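Erythrocyte membrane protein 1 (Plasmodium falciparum, PDB 6S8T) probably binds host cell-surface receptors, its DBLbeta domain, the part described here, being an ICAM-1-binding module used in cytoadhesion of malaria-infected erythrocytes. Local coordinates at residues Phe90-Glu95 against Phe305-Ser310; Ser310-Lys315 against Lys348-Lys353; Tyr110-Arg115 against Met298-Glu303. All blocks are in the same frame, centred on the assembly; numbering follows the deposited sequence.

Contact 1. Residues Phe90-Glu95 against Phe305-Ser310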
# COMPACT_ATOMS: atom_id res chain seq x y z
N PHE A 90 6.49 0.05 -11.81
CA PHE A 90 5.24 -0.57 -12.23
C PHE A 90 5.47 -1.57 -13.36
O PHE A 90 4.59 -1.77 -14.21
CB PHE A 90 4.21 0.49 -12.63
CG PHE A 90 3.73 1.33 -11.48
CD1 PHE A 90 2.87 0.81 -10.53
CD2 PHE A 90 4.13 2.66 -11.36
CE1 PHE A 90 2.43 1.58 -9.47
CE2 PHE A 90 3.69 3.43 -10.30
CZ PHE A 90 2.84 2.89 -9.35
N LYS A 91 6.63 -2.21 -13.37
CA LYS A 91 6.93 -3.25 -14.35
C LYS A 91 6.43 -4.60 -13.84
O LYS A 91 6.67 -4.95 -12.68
CB LYS A 91 8.43 -3.30 -14.64
CG LYS A 91 8.80 -4.27 -15.75
CD LYS A 91 10.29 -4.24 -16.04
CE LYS A 91 10.66 -5.25 -17.11
NZ LYS A 91 12.12 -5.26 -17.39
N ILE A 92 5.74 -5.33 -14.71
CA ILE A 92 5.23 -6.65 -14.36
C ILE A 92 6.41 -7.60 -14.14
O ILE A 92 7.32 -7.69 -14.97
CB ILE A 92 4.29 -7.17 -15.45
CG1 ILE A 92 2.98 -6.38 -15.47
CG2 ILE A 92 4.01 -8.66 -15.28
CD1 ILE A 92 2.02 -6.80 -16.56
N GLY A 93 6.39 -8.31 -13.01
CA GLY A 93 7.42 -9.29 -12.69
C GLY A 93 8.48 -8.81 -11.73
O GLY A 93 9.33 -9.62 -11.33
N THR A 94 8.47 -7.53 -11.34
CA THR A 94 9.45 -7.03 -10.38
C THR A 94 9.27 -7.73 -9.04
O THR A 94 8.18 -7.73 -8.47
CB THR A 94 9.31 -5.52 -10.21
OG1 THR A 94 9.60 -4.86 -11.46
CG2 THR A 94 10.25 -5.00 -9.14
N GLU A 95 10.36 -8.31 -8.53
CA GLU A 95 10.30 -9.08 -7.30
C GLU A 95 10.31 -8.16 -6.08
O GLU A 95 11.17 -7.28 -5.96
CB GLU A 95 11.48 -10.06 -7.24
CG GLU A 95 11.48 -11.09 -8.36
CD GLU A 95 12.80 -11.84 -8.47
OE1 GLU A 95 13.78 -11.45 -7.81
OE2 GLU A 95 12.85 -12.84 -9.23
N PHE A 305 1.06 -10.35 -8.25
CA PHE A 305 1.34 -11.75 -8.53
C PHE A 305 0.50 -12.26 -9.69
O PHE A 305 0.98 -13.03 -10.53
CB PHE A 305 1.08 -12.63 -7.30
CG PHE A 305 0.94 -14.09 -7.63
CD1 PHE A 305 2.07 -14.87 -7.86
CD2 PHE A 305 -0.31 -14.68 -7.74
CE1 PHE A 305 1.95 -16.21 -8.17
CE2 PHE A 305 -0.43 -16.03 -8.05
CZ PHE A 305 0.70 -16.79 -8.27
N CYS A 306 -0.77 -11.84 -9.75
CA CYS A 306 -1.64 -12.29 -10.83
C CYS A 306 -1.23 -11.69 -12.17
O CYS A 306 -1.40 -12.34 -13.21
CB CYS A 306 -3.10 -11.96 -10.51
SG CYS A 306 -3.87 -13.10 -9.30
N LYS A 307 -0.70 -10.47 -12.18
CA LYS A 307 -0.20 -9.89 -13.42
C LYS A 307 1.01 -10.66 -13.93
O LYS A 307 1.13 -10.92 -15.14
CB LYS A 307 0.16 -8.42 -13.23
CG LYS A 307 -1.04 -7.50 -13.04
CD LYS A 307 -0.59 -6.05 -12.87
CE LYS A 307 -1.77 -5.09 -12.97
NZ LYS A 307 -2.39 -5.14 -14.33
N MET A 308 1.94 -11.02 -13.03
CA MET A 308 3.08 -11.84 -13.43
C MET A 308 2.64 -13.22 -13.88
O MET A 308 3.11 -13.73 -14.91
CB MET A 308 4.07 -11.94 -12.26
CG MET A 308 5.29 -12.82 -12.51
SD MET A 308 5.04 -14.58 -12.17
CE MET A 308 4.37 -14.51 -10.51
N GLN A 309 1.73 -13.85 -13.12
CA GLN A 309 1.27 -15.19 -13.47
C GLN A 309 0.58 -15.21 -14.82
O GLN A 309 0.81 -16.12 -15.63
CB GLN A 309 0.33 -15.72 -12.38
CG GLN A 309 -0.06 -17.19 -12.51
CD GLN A 309 -1.26 -17.42 -13.42
OE1 GLN A 309 -2.09 -16.53 -13.60
NE2 GLN A 309 -1.33 -18.61 -14.01
N SER A 310 -0.27 -14.22 -15.08
CA SER A 310 -0.98 -14.16 -16.36
C SER A 310 -0.02 -13.97 -17.52
O SER A 310 -0.22 -14.54 -18.60
CB SER A 310 -2.02 -13.04 -16.32
OG SER A 310 -2.79 -13.01 -17.50
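I92 presses its branched side chain against the K307-M308 step of a helix. The contact is almost wholly van der Waals, with no hydrogen bond crossing it. CG2 of I92 reaches the backbone itself, 3.7 Å from K307 O and 3.8 Å from M308 CA. CG1 and CD1 of I92 run past K307 CB, each 4.1 Å from it, as the two side chains cross at about a right angle. A beta-branched residue suits this place because it offers methyls in two directions, and K307 contributes the aliphatic start of its chain while its amine leads away to a salt bridge with E429.

The second element is the loop backbone. K91 to T94 form a type II beta turn, and G93 takes its left-handed third position (phi 100°), where a CB would be jammed against the carbonyl oxygen of I92. The CA of G93 lies 4.1 Å from M308 CG.

The turn thus rests on helix 293-319, where I92 also touches W304 and Q311. M308 continues toward I351 and W354 of helix 335-372, and the disulfide C306-C430 ties helix 293-319 to a later loop.

Contact 2. Residues Ser310-Lys315 against Lys348-Lys353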
# COMPACT_ATOMS: atom_id res chain seq x y z
N SER A 310 -0.27 -14.22 -15.08
CA SER A 310 -0.98 -14.16 -16.36
C SER A 310 -0.02 -13.97 -17.52
O SER A 310 -0.22 -14.54 -18.60
CB SER A 310 -2.02 -13.04 -16.32
OG SER A 310 -2.79 -13.01 -17.50
N GLN A 311 1.04 -13.18 -17.33
CA GLN A 311 2.00 -12.95 -18.40
C GLN A 311 2.82 -14.21 -18.68
O GLN A 311 3.07 -14.55 -19.84
CB GLN A 311 2.92 -11.78 -18.05
CG GLN A 311 3.92 -11.40 -19.14
CD GLN A 311 4.76 -10.19 -18.77
OE1 GLN A 311 5.79 -10.32 -18.11
NE2 GLN A 311 4.31 -9.01 -19.18
N GLU A 312 3.24 -14.92 -17.63
CA GLU A 312 3.95 -16.18 -17.82
C GLU A 312 3.04 -17.24 -18.42
O GLU A 312 3.51 -18.08 -19.20
CB GLU A 312 4.52 -16.67 -16.49
CG GLU A 312 5.66 -15.83 -15.95
CD GLU A 312 6.82 -15.74 -16.91
OE1 GLU A 312 6.90 -14.73 -17.65
OE2 GLU A 312 7.64 -16.67 -16.93
N TYR A 313 1.76 -17.23 -18.07
CA TYR A 313 0.83 -18.21 -18.62
C TYR A 313 0.64 -18.01 -20.12
O TYR A 313 0.51 -18.99 -20.86
CB TYR A 313 -0.51 -18.14 -17.89
CG TYR A 313 -1.39 -19.35 -18.08
CD1 TYR A 313 -1.31 -20.44 -17.23
CD2 TYR A 313 -2.32 -19.40 -19.12
CE1 TYR A 313 -2.12 -21.54 -17.40
CE2 TYR A 313 -3.13 -20.50 -19.30
CZ TYR A 313 -3.03 -21.57 -18.43
OH TYR A 313 -3.83 -22.67 -18.60
N ASP A 314 0.63 -16.76 -20.58
CA ASP A 314 0.53 -16.50 -22.01
C ASP A 314 1.75 -17.02 -22.76
O ASP A 314 1.62 -17.55 -23.87
CB ASP A 314 0.33 -15.01 -22.27
CG ASP A 314 -1.05 -14.52 -21.88
OD1 ASP A 314 -1.86 -15.35 -21.43
OD2 ASP A 314 -1.32 -13.31 -22.04
N LYS A 315 2.94 -16.87 -22.17
CA LYS A 315 4.13 -17.44 -22.79
C LYS A 315 4.03 -18.96 -22.87
O LYS A 315 4.56 -19.57 -23.81
CB LYS A 315 5.38 -17.04 -21.99
CG LYS A 315 5.63 -15.55 -21.95
CD LYS A 315 6.85 -15.22 -21.10
CE LYS A 315 7.10 -13.72 -21.06
NZ LYS A 315 8.23 -13.36 -20.16
N LYS A 348 7.73 -22.69 -13.72
CA LYS A 348 7.82 -23.29 -12.39
C LYS A 348 8.75 -22.49 -11.48
O LYS A 348 8.48 -22.35 -10.28
CB LYS A 348 8.29 -24.74 -12.49
CG LYS A 348 8.39 -25.46 -11.15
CD LYS A 348 8.82 -26.91 -11.33
CE LYS A 348 10.19 -27.01 -11.97
NZ LYS A 348 11.25 -26.36 -11.14
N LYS A 349 9.84 -21.95 -12.03
CA LYS A 349 10.79 -21.21 -11.21
C LYS A 349 10.19 -19.90 -10.71
O LYS A 349 10.36 -19.54 -9.54
CB LYS A 349 12.07 -20.94 -12.00
CG LYS A 349 12.89 -22.18 -12.29
CD LYS A 349 14.12 -21.86 -13.12
CE LYS A 349 14.94 -23.10 -13.40
NZ LYS A 349 16.13 -22.80 -14.25
N LYS A 350 9.48 -19.17 -11.58
CA LYS A 350 8.90 -17.90 -11.17
C LYS A 350 7.77 -18.10 -10.16
O LYS A 350 7.69 -17.37 -9.16
CB LYS A 350 8.38 -17.13 -12.38
CG LYS A 350 9.40 -16.23 -13.04
CD LYS A 350 8.71 -15.16 -13.87
CE LYS A 350 9.71 -14.20 -14.50
NZ LYS A 350 10.55 -14.88 -15.52
N ILE A 351 6.89 -19.07 -10.40
CA ILE A 351 5.78 -19.29 -9.49
C ILE A 351 6.28 -19.76 -8.13
O ILE A 351 5.70 -19.41 -7.10
CB ILE A 351 4.77 -20.28 -10.11
CG1 ILE A 351 4.24 -19.74 -11.43
CG2 ILE A 351 3.61 -20.53 -9.16
CD1 ILE A 351 3.59 -18.38 -11.31
N LYS A 352 7.36 -20.54 -8.10
CA LYS A 352 7.85 -21.07 -6.84
C LYS A 352 8.41 -19.97 -5.94
O LYS A 352 8.14 -19.96 -4.73
CB LYS A 352 8.91 -22.14 -7.09
CG LYS A 352 9.32 -22.89 -5.83
CD LYS A 352 8.14 -23.66 -5.25
CE LYS A 352 8.38 -24.06 -3.81
NZ LYS A 352 8.41 -22.87 -2.91
N LYS A 353 9.19 -19.04 -6.50
CA LYS A 353 9.78 -18.01 -5.67
C LYS A 353 8.73 -17.04 -5.14
O LYS A 353 8.87 -16.54 -4.01
CB LYS A 353 10.88 -17.27 -6.44
CG LYS A 353 10.44 -16.68 -7.76
CD LYS A 353 11.61 -16.57 -8.72
CE LYS A 353 12.78 -15.83 -8.10
NZ LYS A 353 13.91 -15.67 -9.07
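The carboxylate of E312 has the chain of K350 over one face, and K315 approaches it at the edge, on the side where its two oxygens face each other. The three residues form a salt-bridge network on an antiparallel helical hairpin, in which helix 293-319 turns back into helix 335-372; the latter includes a predicted coiled coil. K350 CD sits almost squarely above the carboxyl carbon, 3.6 Å from E312 CD, so the flat group lies against lysine methylene rather than against the ammonium alone. K350 NZ stays over the same face but farther out, 3.7 Å from E312 OE2, which makes a long salt bridge. K315 NZ instead donates to the syn lone pair of E312 OE1 at 3.2 Å, a hydrogen-bonded salt bridge within one helix.

The backbones stand well apart here, the closest CA atoms, those of E312 and K350, being 8.5 Å from each other, so here the gap is bridged by two long side chains. Glutamate and lysine suit that task: each carries a flexible aliphatic stem that can lie against the other and a charge at its end.

E312 is bent at chi2 (-58°), which swings its carboxylate alongside its own helix to within range of K315, one turn later. The shared acid probably eases the proximity of two like charges. Beneath this polar layer I351 packs on M308 and Q309. The two ammonium nitrogens, K350 NZ over the face of the acid and K315 NZ at its edge, remain 5.4 Å apart.

Contact 3. Residues Tyr110-Arg115 against Met298-Glu303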
# COMPACT_ATOMS: atom_id res chain seq x y z
N TYR A 110 7.04 -7.68 2.98
CA TYR A 110 7.57 -7.37 1.66
C TYR A 110 7.11 -5.99 1.21
O TYR A 110 5.93 -5.64 1.34
CB TYR A 110 7.16 -8.45 0.67
CG TYR A 110 7.66 -9.83 1.06
CD1 TYR A 110 8.93 -10.26 0.69
CD2 TYR A 110 6.87 -10.69 1.82
CE1 TYR A 110 9.39 -11.51 1.05
CE2 TYR A 110 7.33 -11.94 2.19
CZ TYR A 110 8.59 -12.35 1.80
OH TYR A 110 9.05 -13.60 2.16
N ILE A 111 8.05 -5.21 0.68
CA ILE A 111 7.81 -3.82 0.32
C ILE A 111 7.29 -3.75 -1.11
O ILE A 111 7.95 -4.26 -2.03
CB ILE A 111 9.10 -2.98 0.46
CG1 ILE A 111 9.77 -3.25 1.81
CG2 ILE A 111 8.80 -1.50 0.29
CD1 ILE A 111 8.91 -2.89 3.01
N PRO A 112 6.13 -3.14 -1.36
CA PRO A 112 5.65 -2.96 -2.74
C PRO A 112 6.59 -2.07 -3.53
O PRO A 112 7.09 -1.06 -3.00
CB PRO A 112 4.28 -2.30 -2.56
CG PRO A 112 3.90 -2.56 -1.11
CD PRO A 112 5.19 -2.60 -0.36
N PRO A 113 6.87 -2.40 -4.79
CA PRO A 113 7.70 -1.51 -5.62
C PRO A 113 7.15 -0.10 -5.72
O PRO A 113 7.94 0.86 -5.78
CB PRO A 113 7.71 -2.21 -6.99
CG PRO A 113 7.51 -3.65 -6.67
CD PRO A 113 6.58 -3.68 -5.47
N ARG A 114 5.83 0.07 -5.74
CA ARG A 114 5.25 1.41 -5.72
C ARG A 114 5.68 2.17 -4.48
O ARG A 114 6.04 3.35 -4.56
CB ARG A 114 3.73 1.32 -5.80
CG ARG A 114 3.01 2.65 -5.59
CD ARG A 114 1.56 2.43 -5.20
NE ARG A 114 1.45 1.52 -4.07
CZ ARG A 114 1.62 1.87 -2.80
NH1 ARG A 114 1.50 0.97 -1.84
NH2 ARG A 114 1.91 3.13 -2.50
N ARG A 115 5.66 1.51 -3.32
CA ARG A 115 6.05 2.15 -2.06
C ARG A 115 7.54 2.46 -2.03
O ARG A 115 7.95 3.54 -1.59
CB ARG A 115 5.65 1.27 -0.88
CG ARG A 115 6.27 1.68 0.46
CD ARG A 115 5.64 2.96 1.00
NE ARG A 115 6.29 3.42 2.23
CZ ARG A 115 7.30 4.28 2.26
NH1 ARG A 115 7.81 4.76 1.13
NH2 ARG A 115 7.82 4.65 3.43
N MET A 298 -0.67 -6.70 1.30
CA MET A 298 -1.00 -8.07 0.92
C MET A 298 -1.96 -8.10 -0.27
O MET A 298 -1.76 -8.88 -1.21
CB MET A 298 -1.61 -8.82 2.11
CG MET A 298 -2.11 -10.23 1.79
SD MET A 298 -2.87 -11.10 3.19
CE MET A 298 -4.48 -10.33 3.27
N VAL A 299 -3.00 -7.26 -0.25
CA VAL A 299 -3.91 -7.17 -1.39
C VAL A 299 -3.16 -6.71 -2.63
O VAL A 299 -3.41 -7.20 -3.74
CB VAL A 299 -5.10 -6.24 -1.06
CG1 VAL A 299 -5.99 -6.05 -2.28
CG2 VAL A 299 -5.90 -6.77 0.12
N GLU A 300 -2.24 -5.76 -2.47
CA GLU A 300 -1.43 -5.30 -3.60
C GLU A 300 -0.46 -6.38 -4.06
O GLU A 300 -0.16 -6.46 -5.26
CB GLU A 300 -0.69 -4.01 -3.23
CG GLU A 300 0.05 -3.30 -4.38
CD GLU A 300 0.59 -1.93 -3.97
OE1 GLU A 300 0.45 -1.56 -2.79
OE2 GLU A 300 1.15 -1.21 -4.84
N TRP A 301 0.04 -7.21 -3.14
CA TRP A 301 0.90 -8.33 -3.51
C TRP A 301 0.14 -9.32 -4.38
O TRP A 301 0.70 -9.87 -5.35
CB TRP A 301 1.44 -9.02 -2.26
CG TRP A 301 2.42 -10.15 -2.52
CD1 TRP A 301 3.79 -10.09 -2.43
CD2 TRP A 301 2.11 -11.50 -2.90
NE1 TRP A 301 4.34 -11.31 -2.73
CE2 TRP A 301 3.33 -12.20 -3.02
CE3 TRP A 301 0.92 -12.19 -3.14
CZ2 TRP A 301 3.40 -13.55 -3.38
CZ3 TRP A 301 0.98 -13.53 -3.50
CH2 TRP A 301 2.21 -14.19 -3.62
N ALA A 302 -1.12 -9.59 -4.06
CA ALA A 302 -1.89 -10.57 -4.83
C ALA A 302 -2.20 -10.05 -6.23
O ALA A 302 -2.22 -10.83 -7.19
CB ALA A 302 -3.18 -10.92 -4.09
N GLU A 303 -2.44 -8.75 -6.37
CA GLU A 303 -2.73 -8.20 -7.69
C GLU A 303 -1.52 -8.31 -8.61
O GLU A 303 -1.65 -8.72 -9.77
CB GLU A 303 -3.19 -6.74 -7.58
CG GLU A 303 -3.36 -6.06 -8.94
CD GLU A 303 -3.84 -4.61 -8.86
OE1 GLU A 303 -3.86 -4.04 -7.75
OE2 GLU A 303 -4.19 -4.05 -9.92
O HOH W 1 3.61 -2.09 -6.12
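R114 lays the NE side of its guanidinium against the carboxylate of E300, the two planes only 22° apart. This is a side-on, two-nitrogen salt bridge: NE of R114 bonds to E300 OE2 and NH1 of R114 to E300 OE1, each at 2.9 Å. Both bonds are nearly straight (168° and 163°), lie close to the guanidinium plane and use the syn lone pairs, so the carboxylate's rotation is fixed. Arginine suits the place because NE and NH1 present two roughly parallel N-H bonds along one edge. Its bend at chi3 turns that edge toward the acid, while E300 comes to it fully extended.

A water adds a third link. It accepts from R114 N at 3.1 Å and donates to E300 OE2 at 2.9 Å, joining the acid to the first turn of helix 113-116. That nearby helix start may help to stabilise the carboxylate's negative charge. P112, at the N-cap position, lays its ring CB over one face of the carboxylate, 3.9 Å from E300 OE1; the rigid ring suits the sharp change from strand-like chain to helix.

The pair is buried, and R114 NH2 extends the charge network to D188 on helix 172-194, whose Y184 touches both R114 and E300. The contact therefore joins three parts of the Duffy-binding fold: helix 293-319, helix 172-194, and the short helix that follows strand 110-111, itself paired antiparallel with strand 97-98.

How the contacts relate
All three contacts use helix 293-319, contact 3 on its earlier turns, contact 1 in the middle and contact 2 farther along; contacts 1 and 2 share S310. The centres of contacts 1 and 2 lie about 9 Å apart. Those of contacts 1 and 3 are about 10 Å apart, and those of contacts 2 and 3 about 18 Å. Along the chain contact 3 is nested inside the loop closed by contact 1, and contact 2 follows both. The 90-95 loop connects the neighbours: E95 forms a salt bridge with K353, and T94 and F90 pack on P113 and R114. One long helix thus gathers sequence-distant parts of this helical DBLbeta domain into a continuous body.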